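Local coordinates for carbohydrate oxidase (Microdochium nivale, PDB 3RJA), which oxidises the C1 hydroxyl of mono-, oligo- and polysaccharides to lactones, using FAD and passing the electrons to molecular oxygen to give hydrogen peroxide, at residues A[108-111]-A[112-116]; A[1-4]-A[5-9]; A[415-418]-A[419-423]; A[181-184]-A[185-189]; A[240-243]-A[244-247]. All blocks are in the same frame, centred on the assembly; numbering follows the deposited sequence. Where two conformers were deposited one is given.

Interaction 1: residues A[108-111]-A[112-116]; sequences PGAR and LGHLA. With ZN (zinc ion), chain D.
The N-terminal end of helix 112-123, in the FAD binding domain, opens at the N-cap residue Arg111 and carries a zinc site within its first turn. Arg111 O receives the N-H of Leu115 at 2.8 Å in an almost straight bond (175°), which closes that turn. Ala116 N continues the pattern onto Leu112 O, also at 2.8 Å. The long side chain of Arg111 leads away from the helix: NH2 makes a salt bridge with Asp89, while NH1 donates to the carbonyls of Gly134 and Gly68, so the guanidinium group ties the helix start to neighbouring loops. Earlier in the loop, Pro108 touches the FAD, and its carbonyl accepts bonds from Ser67 and Ser138. On the helix itself, His114 holds CG anti to its backbone N (chi1 171°), which brings the imidazole alongside Ala110; the methyl CB of Ala110 sits at the ring edge, 4.2 Å from His114 CD2. While NE2 of the same ring makes a weak hydrogen bond to Ile92 O, Asp309 and two waters, at 2.1 and 2.2 Å from the metal, share the zinc with His114 ND1, which binds it at 2.0 Å.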
# COMPACT_ATOMS: atom_id res chain seq x y z
N PRO A 108 7.51 -13.76 -4.52
CA PRO A 108 6.73 -12.54 -4.75
C PRO A 108 5.23 -12.68 -4.52
O PRO A 108 4.47 -11.70 -4.73
CB PRO A 108 6.99 -12.24 -6.24
CG PRO A 108 7.23 -13.58 -6.87
CD PRO A 108 7.87 -14.44 -5.79
N GLY A 109 4.81 -13.87 -4.09
CA GLY A 109 3.40 -14.17 -3.84
C GLY A 109 3.06 -14.28 -2.36
O GLY A 109 1.89 -14.45 -2.00
N ALA A 110 4.09 -14.20 -1.51
CA ALA A 110 3.90 -14.17 -0.05
C ALA A 110 3.06 -12.98 0.36
O ALA A 110 3.36 -11.82 -0.04
CB ALA A 110 5.23 -14.08 0.67
N ARG A 111 2.03 -13.26 1.14
CA ARG A 111 1.21 -12.20 1.74
C ARG A 111 1.77 -11.71 3.09
O ARG A 111 2.49 -12.44 3.79
CB ARG A 111 -0.26 -12.64 1.86
CG ARG A 111 -0.91 -12.86 0.47
CD ARG A 111 -2.18 -13.76 0.56
NE ARG A 111 -2.66 -14.21 -0.75
CZ ARG A 111 -3.53 -13.54 -1.51
NH1 ARG A 111 -4.02 -12.37 -1.10
NH2 ARG A 111 -3.93 -14.04 -2.68
N LEU A 112 1.43 -10.47 3.45
CA LEU A 112 2.00 -9.82 4.62
C LEU A 112 1.87 -10.67 5.89
O LEU A 112 2.83 -10.84 6.63
CB LEU A 112 1.40 -8.42 4.86
CG LEU A 112 1.62 -7.37 3.76
CD1 LEU A 112 1.24 -6.01 4.28
CD2 LEU A 112 3.08 -7.31 3.23
N GLY A 113 0.67 -11.19 6.14
CA GLY A 113 0.47 -12.01 7.36
C GLY A 113 1.35 -13.23 7.34
O GLY A 113 1.90 -13.62 8.37
N HIS A 114 1.51 -13.85 6.16
CA HIS A 114 2.35 -15.04 6.03
C HIS A 114 3.85 -14.70 6.19
O HIS A 114 4.58 -15.37 6.93
CB HIS A 114 2.06 -15.76 4.71
CG HIS A 114 3.01 -16.87 4.38
ND1 HIS A 114 3.00 -18.08 5.03
CD2 HIS A 114 3.99 -16.96 3.45
CE1 HIS A 114 3.93 -18.87 4.52
NE2 HIS A 114 4.55 -18.21 3.57
N LEU A 115 4.29 -13.66 5.49
CA LEU A 115 5.65 -13.11 5.64
C LEU A 115 5.94 -12.88 7.13
O LEU A 115 6.97 -13.34 7.65
CB LEU A 115 5.78 -11.79 4.86
CG LEU A 115 7.08 -11.02 5.10
CD1 LEU A 115 8.28 -11.87 4.58
CD2 LEU A 115 7.03 -9.61 4.43
N ALA A 116 5.03 -12.18 7.81
CA ALA A 116 5.27 -11.83 9.22
C ALA A 116 5.31 -13.07 10.09
O ALA A 116 6.11 -13.16 11.02
CB ALA A 116 4.24 -10.87 9.73
ZN ZN D . 2.23 -19.30 6.43
O HOH W 1 3.70 -19.95 7.88
O HOH W 2 1.15 -20.93 5.71

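Interaction 2: residues A[1-4]-A[5-9]; sequences GAIE and ACLSA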
# COMPACT_ATOMS: atom_id res chain seq x y z
N GLY A 1 -6.15 -22.28 -27.13
CA GLY A 1 -5.67 -21.31 -28.15
C GLY A 1 -4.17 -21.07 -28.04
O GLY A 1 -3.46 -21.75 -27.30
N ALA A 2 -3.71 -20.09 -28.79
CA ALA A 2 -2.28 -19.86 -28.96
C ALA A 2 -1.52 -19.62 -27.62
O ALA A 2 -0.47 -20.20 -27.41
CB ALA A 2 -2.08 -18.69 -29.92
N ILE A 3 -2.07 -18.76 -26.73
CA ILE A 3 -1.40 -18.43 -25.46
C ILE A 3 -1.36 -19.64 -24.52
O ILE A 3 -0.32 -19.90 -23.90
CB ILE A 3 -2.02 -17.14 -24.74
CG1 ILE A 3 -1.30 -16.82 -23.42
CG2 ILE A 3 -3.54 -17.24 -24.54
CD1 ILE A 3 0.22 -16.35 -23.62
N GLU A 4 -2.46 -20.39 -24.43
CA GLU A 4 -2.46 -21.62 -23.62
C GLU A 4 -1.36 -22.58 -24.14
O GLU A 4 -0.55 -23.09 -23.37
CB GLU A 4 -3.83 -22.32 -23.68
CG GLU A 4 -5.01 -21.57 -23.00
CD GLU A 4 -5.56 -20.41 -23.82
OE1 GLU A 4 -5.24 -20.33 -25.03
OE2 GLU A 4 -6.33 -19.60 -23.26
N ALA A 5 -1.35 -22.81 -25.44
CA ALA A 5 -0.37 -23.71 -26.07
C ALA A 5 1.04 -23.24 -25.75
O ALA A 5 1.89 -24.04 -25.37
CB ALA A 5 -0.58 -23.74 -27.58
N CYS A 6 1.27 -21.93 -25.87
CA CYS A 6 2.60 -21.35 -25.61
C CYS A 6 3.05 -21.59 -24.18
O CYS A 6 4.19 -21.95 -23.94
CB CYS A 6 2.62 -19.84 -25.89
SG CYS A 6 4.28 -19.12 -25.74
N LEU A 7 2.15 -21.36 -23.22
CA LEU A 7 2.48 -21.52 -21.82
C LEU A 7 2.72 -23.01 -21.50
O LEU A 7 3.66 -23.36 -20.78
CB LEU A 7 1.35 -20.95 -20.94
CG LEU A 7 1.23 -19.44 -20.95
CD1 LEU A 7 -0.09 -18.98 -20.33
CD2 LEU A 7 2.46 -18.74 -20.29
N SER A 8 1.87 -23.88 -22.04
CA SER A 8 1.99 -25.31 -21.77
C SER A 8 3.27 -25.91 -22.37
O SER A 8 3.91 -26.72 -21.72
CB SER A 8 0.75 -26.04 -22.26
OG SER A 8 -0.25 -25.96 -21.27
N ALA A 9 3.64 -25.47 -23.58
CA ALA A 9 4.90 -25.86 -24.23
C ALA A 9 6.12 -25.54 -23.39
O ALA A 9 7.11 -26.26 -23.46
CB ALA A 9 5.04 -25.18 -25.61
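Helix 2-9, at the extreme N terminus of the chain, is stitched together by four successive i to i+4 backbone bonds that join Gly1-Glu4 to Ala5-Ala9. Ala5 N donates to Gly1 O at 3.0 Å in a nearly straight bond (170°), and Ser8 N meets Glu4 O at 2.9 Å in the same fashion. Between them, Cys6 N to Ala2 O and Leu7 N to Ile3 O complete the set, both 2.9 Å. The first turn has an extra tie. Glu4 bends at its second torsion (chi2 78°), and this folds the carboxylate back until OE1 accepts from Gly1 N at 3.0 Å, the donor standing above the carboxylate plane. If the terminal amine is charged, the pairing probably favours an ionised Glu4. Ile3 and Leu7 run alongside each other as an inward-facing pair, with Ile3 CG1 4.0 Å from Leu7 CD1. This pair packs on helix 46-58 through Cys55 and Ala52, and on Leu84 of a strand in the small parallel sheet. Covalent attachment comes from Cys6, whose SG forms a disulfide with Cys55. Leu7 also leans over its own turn, CG lying 3.4 Å from Ile3 O, while Ser8 places CB close to Glu4 O on the more exposed flank.

Interaction 3: residues A[415-418]-A[419-423]; sequences KALP and KSDWG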
# COMPACT_ATOMS: atom_id res chain seq x y z
N LYS A 415 -8.55 22.01 -3.66
CA LYS A 415 -8.88 23.35 -4.10
C LYS A 415 -8.17 24.37 -3.20
O LYS A 415 -7.91 25.48 -3.65
CB LYS A 415 -10.40 23.58 -4.16
CG LYS A 415 -11.09 23.79 -2.81
CD LYS A 415 -12.59 23.95 -3.00
CE LYS A 415 -13.22 24.48 -1.72
NZ LYS A 415 -14.72 24.38 -1.69
N ALA A 416 -7.80 23.99 -1.97
CA ALA A 416 -7.17 24.94 -1.03
C ALA A 416 -5.64 24.98 -1.11
O ALA A 416 -5.00 25.74 -0.36
CB ALA A 416 -7.60 24.66 0.37
N LEU A 417 -5.05 24.19 -1.99
CA LEU A 417 -3.59 24.02 -1.97
C LEU A 417 -2.93 24.24 -3.32
O LEU A 417 -3.52 23.92 -4.35
CB LEU A 417 -3.22 22.61 -1.46
CG LEU A 417 -3.54 22.24 -0.00
CD1 LEU A 417 -3.28 20.72 0.21
CD2 LEU A 417 -2.74 23.11 1.00
N PRO A 418 -1.69 24.75 -3.33
CA PRO A 418 -1.01 24.72 -4.63
C PRO A 418 -0.75 23.25 -4.98
O PRO A 418 -0.59 22.43 -4.08
CB PRO A 418 0.31 25.45 -4.37
CG PRO A 418 0.54 25.38 -2.91
CD PRO A 418 -0.81 25.19 -2.23
N LYS A 419 -0.71 22.94 -6.28
CA LYS A 419 -0.54 21.56 -6.73
C LYS A 419 0.76 20.93 -6.22
O LYS A 419 0.83 19.73 -5.99
CB LYS A 419 -0.65 21.47 -8.26
CG LYS A 419 -2.06 21.80 -8.79
CD LYS A 419 -2.30 21.27 -10.21
CE LYS A 419 -1.66 22.17 -11.26
NZ LYS A 419 -2.32 23.51 -11.33
N SER A 420 1.78 21.75 -6.01
CA SER A 420 3.05 21.25 -5.54
C SER A 420 2.98 20.72 -4.09
O SER A 420 3.89 20.06 -3.64
CB SER A 420 4.09 22.36 -5.63
OG SER A 420 3.93 23.23 -4.51
N ASP A 421 1.92 21.06 -3.36
CA ASP A 421 1.83 20.69 -1.93
C ASP A 421 1.23 19.31 -1.67
O ASP A 421 1.21 18.84 -0.53
CB ASP A 421 1.04 21.74 -1.16
CG ASP A 421 1.93 22.80 -0.53
OD1 ASP A 421 3.11 22.93 -0.92
OD2 ASP A 421 1.43 23.51 0.38
N TRP A 422 0.73 18.66 -2.71
CA TRP A 422 -0.02 17.44 -2.48
C TRP A 422 0.23 16.43 -3.58
O TRP A 422 0.53 16.80 -4.73
CB TRP A 422 -1.51 17.71 -2.30
CG TRP A 422 -2.25 18.25 -3.51
CD1 TRP A 422 -2.47 19.58 -3.83
CD2 TRP A 422 -2.86 17.47 -4.56
NE1 TRP A 422 -3.20 19.66 -5.00
CE2 TRP A 422 -3.44 18.39 -5.47
CE3 TRP A 422 -2.98 16.09 -4.82
CZ2 TRP A 422 -4.12 17.98 -6.63
CZ3 TRP A 422 -3.66 15.67 -5.96
CH2 TRP A 422 -4.21 16.62 -6.87
N GLY A 423 0.11 15.15 -3.21
CA GLY A 423 0.15 14.07 -4.18
C GLY A 423 -0.90 13.03 -3.85
O GLY A 423 -1.74 13.26 -3.00
O HOH W 3 -4.41 22.02 -5.92
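Pro418 and Asp421 meet across a short 3-10 turn, residues 419-421, that leads from the loop after helix 403-414 into edge strand 422-423 of the large antiparallel sheet. Asp421 N donates to Pro418 O at 2.9 Å (162°). The two side chains also cross obliquely: Pro418 CG is 3.8 Å from Asp421 CG, and Pro418 CD is 3.8 Å from Asp421 OD2. An alanine here in place of Asp421 would take the carboxylate off the proline ring, and Lys327, which forms a long, weak ion pair with OD1, would probably be left without that mate. Next to the turn, Trp422 carries CG between its backbone N and carbonyl carbon (chi1 66°), a crowded position that turns the indole back toward the loop. Trp422 CD1 then lies 3.4 Å from Pro418 O and 3.9 Å from Leu417 CB, while Lys419 O stands over one face of the ring, offset toward its rim. Further out, Leu324 and Leu326 of strand 318-326 touch the indole, as do Tyr437 and Val441 of helix 435-443. The loop and the indole are also joined through solvent: a water in the plane of the ring at its edge accepts from Trp422 NE1 at 2.8 Å and donates to Leu417 O at 2.6 Å.

Interaction 4: residues A[181-184]-A[185-189]; sequences ADLF and WGIKG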
# COMPACT_ATOMS: atom_id res chain seq x y z
N ALA A 181 21.58 -0.02 -10.22
CA ALA A 181 21.07 0.91 -9.20
C ALA A 181 19.94 1.82 -9.71
O ALA A 181 19.07 2.25 -8.92
CB ALA A 181 22.23 1.72 -8.53
N ASP A 182 19.92 2.06 -11.03
CA ASP A 182 18.85 2.81 -11.66
C ASP A 182 17.52 2.02 -11.66
O ASP A 182 16.45 2.60 -11.37
CB ASP A 182 19.22 3.30 -13.08
CG ASP A 182 19.59 2.15 -14.07
OD1 ASP A 182 20.04 1.03 -13.67
OD2 ASP A 182 19.46 2.40 -15.28
N LEU A 183 17.60 0.73 -11.97
CA LEU A 183 16.44 -0.16 -11.92
C LEU A 183 15.95 -0.25 -10.47
O LEU A 183 14.75 -0.13 -10.20
CB LEU A 183 16.78 -1.55 -12.44
CG LEU A 183 15.69 -2.62 -12.41
CD1 LEU A 183 14.39 -2.13 -13.06
CD2 LEU A 183 16.19 -3.90 -13.09
N PHE A 184 16.91 -0.47 -9.57
CA PHE A 184 16.67 -0.56 -8.12
C PHE A 184 15.88 0.65 -7.59
O PHE A 184 14.93 0.50 -6.80
CB PHE A 184 18.03 -0.68 -7.40
CG PHE A 184 17.93 -1.09 -5.96
CD1 PHE A 184 17.27 -2.28 -5.61
CD2 PHE A 184 18.50 -0.32 -4.98
CE1 PHE A 184 17.17 -2.66 -4.28
CE2 PHE A 184 18.42 -0.70 -3.65
CZ PHE A 184 17.78 -1.88 -3.30
N TRP A 185 16.26 1.84 -8.06
CA TRP A 185 15.60 3.09 -7.67
C TRP A 185 14.12 3.08 -8.08
O TRP A 185 13.23 3.38 -7.27
CB TRP A 185 16.35 4.27 -8.33
CG TRP A 185 15.86 5.64 -7.96
CD1 TRP A 185 16.28 6.39 -6.90
CD2 TRP A 185 14.86 6.42 -8.64
NE1 TRP A 185 15.62 7.60 -6.88
CE2 TRP A 185 14.75 7.65 -7.94
CE3 TRP A 185 14.08 6.23 -9.78
CZ2 TRP A 185 13.88 8.69 -8.35
CZ3 TRP A 185 13.21 7.28 -10.21
CH2 TRP A 185 13.11 8.46 -9.47
N GLY A 186 13.86 2.72 -9.35
CA GLY A 186 12.50 2.58 -9.85
C GLY A 186 11.69 1.50 -9.17
O GLY A 186 10.49 1.67 -8.94
N ILE A 187 12.33 0.36 -8.85
CA ILE A 187 11.60 -0.73 -8.22
C ILE A 187 11.10 -0.26 -6.85
O ILE A 187 9.97 -0.61 -6.42
CB ILE A 187 12.46 -2.01 -8.08
CG1 ILE A 187 12.76 -2.65 -9.45
CG2 ILE A 187 11.85 -3.02 -7.11
CD1 ILE A 187 11.59 -3.12 -10.26
N LYS A 188 11.92 0.57 -6.19
CA LYS A 188 11.60 1.06 -4.86
C LYS A 188 10.67 2.27 -4.84
O LYS A 188 11.06 3.39 -4.48
CB LYS A 188 12.87 1.28 -4.02
CG LYS A 188 13.56 -0.03 -3.68
CD LYS A 188 14.88 0.15 -2.90
CE LYS A 188 14.60 0.81 -1.55
NZ LYS A 188 15.79 0.79 -0.71
N GLY A 189 9.42 2.03 -5.25
CA GLY A 189 8.36 3.03 -5.16
C GLY A 189 7.45 3.07 -6.38
O GLY A 189 6.34 3.60 -6.33
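On helix 181-190, Lys188 runs back along the turn to lie over the ring of Phe184. Its CB and CG stay close to the backbone, CG 3.4 Å from Phe184 O, the carbonyl that also accepts Lys188 N at 3.1 Å. CD then settles over one face of the phenyl ring in a CH-pi contact, 3.8 Å from the centroid and 21° off the ring normal, nearest to Phe184 CZ at 3.6 Å. A bend at chi3 (63°) turns the remaining chain so that NZ donates to Val160 O, outside the helix. A serine in place of Phe184 removes the ring face under CD, and the lysine's methylene chain would probably be freer to turn, although NZ keeps Val160 O. Elsewhere on the helix, Trp185 donates from NE1 to Ala373 O and makes a cation-pi contact with Arg449, and Asp182 forms a salt bridge with Lys456 of helix 447-457. The buried flank of the helix faces strands 160-166 and 172-176, with Ile187 touching Val163 and Leu183 touching Val173. Along it Leu183 CD1 meets Ile187 CG1 at 4.0 Å, the same pair whose backbones are joined by Ile187 N to Leu183 O at 2.8 Å.

Interaction 5: residues A[240-243]-A[244-247]; sequences VAPR and EVNF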
# COMPACT_ATOMS: atom_id res chain seq x y z
N VAL A 240 7.04 17.19 17.64
CA VAL A 240 7.18 16.58 18.97
C VAL A 240 7.22 15.05 18.96
O VAL A 240 8.06 14.45 19.65
CB VAL A 240 6.02 17.02 19.92
CG1 VAL A 240 6.24 16.48 21.37
CG2 VAL A 240 5.87 18.56 19.93
N ALA A 241 6.29 14.42 18.24
CA ALA A 241 6.13 12.96 18.26
C ALA A 241 7.47 12.19 18.19
O ALA A 241 8.19 12.26 17.18
CB ALA A 241 5.17 12.49 17.15
N PRO A 242 7.83 11.48 19.27
CA PRO A 242 9.05 10.69 19.23
C PRO A 242 8.95 9.61 18.16
O PRO A 242 7.86 9.26 17.74
CB PRO A 242 9.12 10.07 20.63
CG PRO A 242 8.36 11.05 21.49
CD PRO A 242 7.22 11.46 20.61
N ARG A 243 10.10 9.14 17.71
CA ARG A 243 10.23 8.01 16.79
C ARG A 243 9.35 6.82 17.18
O ARG A 243 8.68 6.25 16.33
CB ARG A 243 11.70 7.57 16.78
CG ARG A 243 12.05 6.65 15.65
CD ARG A 243 13.49 6.13 15.79
NE ARG A 243 13.74 5.12 14.78
CZ ARG A 243 14.66 4.16 14.85
NH1 ARG A 243 15.45 4.06 15.92
NH2 ARG A 243 14.77 3.29 13.85
N GLU A 244 9.35 6.47 18.47
CA GLU A 244 8.64 5.28 18.97
C GLU A 244 7.09 5.32 18.81
O GLU A 244 6.41 4.30 19.03
CB GLU A 244 8.96 5.05 20.46
CG GLU A 244 10.40 4.62 20.79
CD GLU A 244 11.41 5.78 20.63
OE1 GLU A 244 11.01 6.97 20.75
OE2 GLU A 244 12.59 5.48 20.38
N VAL A 245 6.52 6.49 18.51
CA VAL A 245 5.07 6.58 18.43
C VAL A 245 4.59 6.49 16.99
O VAL A 245 5.09 7.19 16.11
CB VAL A 245 4.49 7.79 19.20
CG1 VAL A 245 4.48 9.06 18.34
CG2 VAL A 245 3.08 7.48 19.67
N ASN A 246 3.65 5.58 16.74
CA ASN A 246 3.11 5.37 15.39
C ASN A 246 1.62 5.53 15.50
O ASN A 246 0.99 4.83 16.32
CB ASN A 246 3.40 3.96 14.86
CG ASN A 246 4.86 3.59 14.94
OD1 ASN A 246 5.56 3.59 13.92
ND2 ASN A 246 5.32 3.24 16.13
N PHE A 247 1.02 6.45 14.74
CA PHE A 247 -0.43 6.58 14.90
C PHE A 247 -1.14 7.24 13.74
O PHE A 247 -0.50 7.77 12.80
CB PHE A 247 -0.77 7.28 16.25
CG PHE A 247 -0.55 8.79 16.26
CD1 PHE A 247 0.73 9.34 16.34
CD2 PHE A 247 -1.63 9.66 16.22
CE1 PHE A 247 0.92 10.74 16.38
CE2 PHE A 247 -1.45 11.08 16.25
CZ PHE A 247 -0.18 11.60 16.34
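Glu244 sets off beside its own backbone N (chi1 -69°) and then bends at chi2 (73°), which folds its carboxylate back over the preceding residues. OE1 thereby comes within 3.6 Å of Pro242 CB, a van der Waals approach rather than a polar bond. Arg243 goes another way: CG anti to its N and the chain extended, it carries the guanidinium outward, where NE makes a weak hydrogen bond to Met152 O. Although their charges are opposite, Arg243 NH1 and Glu244 OE2 stay 5.5 Å apart, so any attraction between them is probably modest. In one of the two conformers of Val245, CG1 lies between the backbone N and carbonyl carbon and points at the loop. That methyl is 3.7 Å from Ala241 CB and 4.3 Å from Pro242 CD, contacts that are less certain because Val245 has a second conformer. Val245 N donates to Pro242 O at 3.2 Å (165°), the bond that closes the turn. Arg243 O accepts from His151 ND1 and Ala241 O from Asn364 ND2, so both loop carbonyls have partners elsewhere in the fold. With Arg243 and Glu244 at its corners, the bend from Pro242 to Val245 is a type I beta turn, here a helix-to-strand connection into strand 245-251, which runs on to Arg248 in the pocket of the bound substrate analogue.

Overall arrangement
From the N terminus the five sites follow in series, interaction 2, 1, 4, 5 and then 3; each closes only a local turn, and none nests in or crosses another. Interaction 2 lies within the first helix, which is tied to helix 46-58 by a disulfide and rests on the parallel sheet. Interaction 1 starts the helix after strand 103-106, and interaction 4 lies in the helix between strands 172-176 and 196-206; their centres are about 21 Å apart. Interactions 5 and 3 both feed strands into the eight-stranded antiparallel sheet, with nearest atoms about 17 Å apart. Interactions 2 and 5, about 53 Å between centres, lie on opposite sides of the chain's centre.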